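Local coordinates for protein mirolysin (Tannerella forsythia, PDB 6R7V) that is a zinc metallopeptidase of the pappalysin family, captured here as its latent zymogen, and probably cleaves proteins or peptides once activated, at residues 168-173 / 295-300. The protein carries 1 engineered substitution. Numbering follows the deposited sequence.
Sequences QFPFEF and GIRREM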
ATOM      1  N   GLN A 168      -6.486   3.109   2.642  1.00 15.41           N
ATOM      2  CA  GLN A 168      -7.493   4.031   2.172  1.00 16.35           C
ATOM      3  C   GLN A 168      -6.992   4.603   0.835  1.00 16.89           C
ATOM      4  O   GLN A 168      -5.848   5.037   0.743  1.00 17.40           O
ATOM      5  CB  GLN A 168      -7.787   5.142   3.207  1.00 16.91           C
ATOM      6  CG  GLN A 168      -8.985   5.974   2.761  1.00 17.93           C
ATOM      7  CD  GLN A 168      -9.409   6.958   3.811  1.00 18.94           C
ATOM      8  OE1 GLN A 168     -10.012   6.588   4.801  1.00 20.83           O
ATOM      9  NE2 GLN A 168      -9.101   8.221   3.599  1.00 18.53           N
ATOM     10  N   PHE A 169      -7.845   4.623  -0.200  1.00 15.96           N
ATOM     11  CA  PHE A 169      -7.438   5.104  -1.513  1.00 14.87           C
ATOM     12  C   PHE A 169      -7.430   6.630  -1.609  1.00 18.50           C
ATOM     13  O   PHE A 169      -8.238   7.282  -0.930  1.00 17.50           O
ATOM     14  CB  PHE A 169      -8.411   4.563  -2.573  1.00 15.53           C
ATOM     15  CG  PHE A 169      -8.265   3.095  -2.870  1.00 16.09           C
ATOM     16  CD1 PHE A 169      -9.143   2.169  -2.320  1.00 18.77           C
ATOM     17  CD2 PHE A 169      -7.256   2.638  -3.702  1.00 17.13           C
ATOM     18  CE1 PHE A 169      -8.970   0.798  -2.544  1.00 20.51           C
ATOM     19  CE2 PHE A 169      -7.115   1.269  -3.970  1.00 18.75           C
ATOM     20  CZ  PHE A 169      -7.983   0.361  -3.405  1.00 17.93           C
ATOM     21  N   PRO A 170      -6.627   7.210  -2.538  1.00 17.16           N
ATOM     22  CA  PRO A 170      -6.579   8.674  -2.662  1.00 17.47           C
ATOM     23  C   PRO A 170      -7.905   9.337  -3.011  1.00 19.16           C
ATOM     24  O   PRO A 170      -8.100  10.493  -2.611  1.00 18.82           O
ATOM     25  CB  PRO A 170      -5.593   8.898  -3.812  1.00 18.86           C
ATOM     26  CG  PRO A 170      -4.698   7.692  -3.789  1.00 22.94           C
ATOM     27  CD  PRO A 170      -5.561   6.558  -3.334  1.00 17.75           C
ATOM     28  N   PHE A 171      -8.831   8.640  -3.714  1.00 17.02           N
ATOM     29  CA  PHE A 171     -10.102   9.288  -4.051  1.00 17.84           C
ATOM     30  C   PHE A 171     -10.936   9.590  -2.797  1.00 21.02           C
ATOM     31  O   PHE A 171     -11.904  10.358  -2.873  1.00 20.23           O
ATOM     32  CB  PHE A 171     -10.944   8.469  -5.072  1.00 19.26           C
ATOM     33  CG  PHE A 171     -11.770   7.343  -4.459  1.00 21.22           C
ATOM     34  CD1 PHE A 171     -11.209   6.094  -4.228  1.00 24.71           C
ATOM     35  CD2 PHE A 171     -13.090   7.549  -4.091  1.00 25.48           C
ATOM     36  CE1 PHE A 171     -11.963   5.063  -3.657  1.00 24.82           C
ATOM     37  CE2 PHE A 171     -13.830   6.530  -3.470  1.00 27.67           C
ATOM     38  CZ  PHE A 171     -13.252   5.299  -3.250  1.00 24.29           C
ATOM     39  N   GLU A 172     -10.601   8.954  -1.677  1.00 17.51           N
ATOM     40  CA  GLU A 172     -11.300   9.127  -0.403  1.00 18.46           C
ATOM     41  C   GLU A 172     -10.649  10.219   0.457  1.00 20.12           C
ATOM     42  O   GLU A 172     -11.194  10.526   1.525  1.00 20.06           O
ATOM     43  CB  GLU A 172     -11.293   7.802   0.420  1.00 20.06           C
ATOM     44  CG  GLU A 172     -11.471   6.505  -0.384  1.00 30.86           C
ATOM     45  CD  GLU A 172     -11.611   5.209   0.404  1.00 43.97           C
ATOM     46  OE1 GLU A 172     -10.730   4.312   0.322  1.00 26.86           O
ATOM     47  OE2 GLU A 172     -12.643   5.087   1.099  1.00 33.51           O
ATOM     48  N   PHE A 173      -9.480  10.779   0.040  1.00 17.72           N
ATOM     49  CA  PHE A 173      -8.762  11.728   0.895  1.00 18.64           C
ATOM     50  C   PHE A 173      -9.586  12.966   1.234  1.00 23.96           C
ATOM     51  O   PHE A 173      -9.649  13.342   2.414  1.00 25.21           O
ATOM     52  CB  PHE A 173      -7.419  12.140   0.284  1.00 20.87           C
ATOM     53  CG  PHE A 173      -6.596  12.946   1.258  1.00 23.93           C
ATOM     54  CD1 PHE A 173      -5.791  12.316   2.193  1.00 24.54           C
ATOM     55  CD2 PHE A 173      -6.720  14.335   1.320  1.00 28.88           C
ATOM     56  CE1 PHE A 173      -5.039  13.055   3.103  1.00 26.12           C
ATOM     57  CE2 PHE A 173      -5.963  15.077   2.236  1.00 32.37           C
ATOM     58  CZ  PHE A 173      -5.143  14.428   3.135  1.00 29.98           C
ATOM     59  N   GLY A 295      -1.432  17.613  -7.727  1.00 28.04           N
ATOM     60  CA  GLY A 295      -1.346  16.283  -7.117  1.00 25.50           C
ATOM     61  C   GLY A 295      -1.994  16.270  -5.753  1.00 27.91           C
ATOM     62  O   GLY A 295      -1.710  17.146  -4.943  1.00 26.93           O
ATOM     63  N   ILE A 296      -2.853  15.279  -5.475  1.00 23.87           N
ATOM     64  CA  ILE A 296      -3.567  15.236  -4.190  1.00 25.89           C
ATOM     65  C   ILE A 296      -2.578  15.114  -2.999  1.00 27.21           C
ATOM     66  O   ILE A 296      -2.887  15.629  -1.921  1.00 27.72           O
ATOM     67  CB  ILE A 296      -4.656  14.118  -4.186  1.00 30.33           C
ATOM     68  CG1 ILE A 296      -5.674  14.286  -3.038  1.00 32.69           C
ATOM     69  CG2 ILE A 296      -4.059  12.708  -4.205  1.00 29.59           C
ATOM     70  CD1 ILE A 296      -6.813  15.288  -3.278  1.00 44.69           C
ATOM     71  N   ARG A 297      -1.384  14.478  -3.200  1.00 22.60           N
ATOM     72  CA  ARG A 297      -0.411  14.322  -2.124  1.00 22.09           C
ATOM     73  C   ARG A 297       0.785  15.291  -2.293  1.00 24.11           C
ATOM     74  O   ARG A 297       1.799  15.100  -1.639  1.00 24.21           O
ATOM     75  CB  ARG A 297       0.060  12.853  -2.031  1.00 22.03           C
ATOM     76  CG  ARG A 297      -1.099  11.849  -1.932  1.00 21.21           C
ATOM     77  CD  ARG A 297      -0.608  10.514  -1.324  1.00 19.29           C
ATOM     78  NE  ARG A 297      -1.655   9.487  -1.198  1.00 19.05           N
ATOM     79  CZ  ARG A 297      -2.577   9.486  -0.238  1.00 21.67           C
ATOM     80  NH1 ARG A 297      -2.648  10.495   0.628  1.00 17.41           N
ATOM     81  NH2 ARG A 297      -3.458   8.500  -0.157  1.00 18.51           N
ATOM     82  N   ARG A 298       0.659  16.356  -3.114  1.00 24.41           N
ATOM     83  CA  ARG A 298       1.775  17.287  -3.340  1.00 24.26           C
ATOM     84  C   ARG A 298       2.284  17.984  -2.062  1.00 28.16           C
ATOM     85  O   ARG A 298       3.489  18.234  -1.968  1.00 26.89           O
ATOM     86  CB  ARG A 298       1.426  18.331  -4.412  1.00 25.49           C
ATOM     87  CG  ARG A 298       0.419  19.368  -3.949  1.00 30.08           C
ATOM     88  CD  ARG A 298      -0.081  20.271  -5.072  1.00 33.47           C
ATOM     89  NE  ARG A 298      -1.066  21.233  -4.574  1.00 38.70           N
ATOM     90  CZ  ARG A 298      -2.375  21.008  -4.486  1.00 61.91           C
ATOM     91  NH1 ARG A 298      -2.884  19.844  -4.869  1.00 49.01           N
ATOM     92  NH2 ARG A 298      -3.187  21.952  -4.025  1.00 60.37           N
ATOM     93  N   GLU A 299       1.392  18.289  -1.093  1.00 26.87           N
ATOM     94  CA  GLU A 299       1.775  18.991   0.144  1.00 27.11           C
ATOM     95  C   GLU A 299       2.768  18.174   0.966  1.00 26.81           C
ATOM     96  O   GLU A 299       3.620  18.742   1.655  1.00 26.98           O
ATOM     97  CB  GLU A 299       0.555  19.330   1.008  1.00 29.07           C
ATOM     98  CG  GLU A 299       0.698  20.628   1.778  1.00 45.05           C
ATOM     99  CD  GLU A 299       0.673  20.500   3.286  1.00 71.88           C
ATOM    100  OE1 GLU A 299      -0.387  20.781   3.890  1.00 63.51           O
ATOM    101  OE2 GLU A 299       1.716  20.124   3.867  1.00 74.79           O
ATOM    102  N   MET A 300       2.684  16.835   0.874  1.00 22.22           N
ATOM    103  CA  MET A 300       3.578  15.990   1.616  1.00 20.49           C
ATOM    104  C   MET A 300       5.023  16.272   1.205  1.00 25.14           C
ATOM    105  O   MET A 300       5.936  16.076   2.000  1.00 24.58           O
ATOM    106  CB  MET A 300       3.216  14.525   1.378  1.00 20.73           C
ATOM    107  CG  MET A 300       4.029  13.591   2.201  1.00 23.10           C
ATOM    108  SD  MET A 300       3.363  11.954   2.073  1.00 26.87           S
ATOM    109  CE  MET A 300       1.999  12.059   3.276  1.00 22.30           C
TER
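Pro170 and Ile296 have the nearest CA atoms across the two segments, 7.4 Å apart. Residues 168-173 form a loop with a 3-10 turn at 170-172. In the other segment, a type I beta turn runs from Gly295 to Arg298. The gap is filled mainly by side chains.

Ile296 CG2 packs on Pro170 CB at 4.1 Å. On the same residue, Ile296 CG1 meets Phe173 CB at 4.3 Å. The extended Arg297 chain brings its guanidinium up to both Pro170 and Phe173. There Arg297 NH2 lies 3.9 Å from Pro170 CG, and Arg297 NH1 lies 4.0 Å from Phe173 CD1. The Phe173 ring stands almost perpendicular to the guanidinium plane, at 88°. With CG anti to the backbone N (chi1 -171°), this ring extends toward Arg297. The buried guanidinium is satisfied by other partners: NH1 forms a salt bridge with Asp180, and NH2 hydrogen-bonds to Trp212 O. Arg297 also makes a cation-pi contact with Trp212.

The backbone bond from Glu172 N to Phe169 O closes the 3-10 turn; Glu172 OE1 also accepts a hydrogen bond from Phe169 N at 2.9 Å.

The contact joins the loop between strands 165-167 and 182-185 to the beta turn that leads into helix 299-302. Helix 20-32 touches Pro170 through Trp29, and Met300 rests on strand 45-55. Phe169 meets the ring of zinc ligand His211, on helix 203-212.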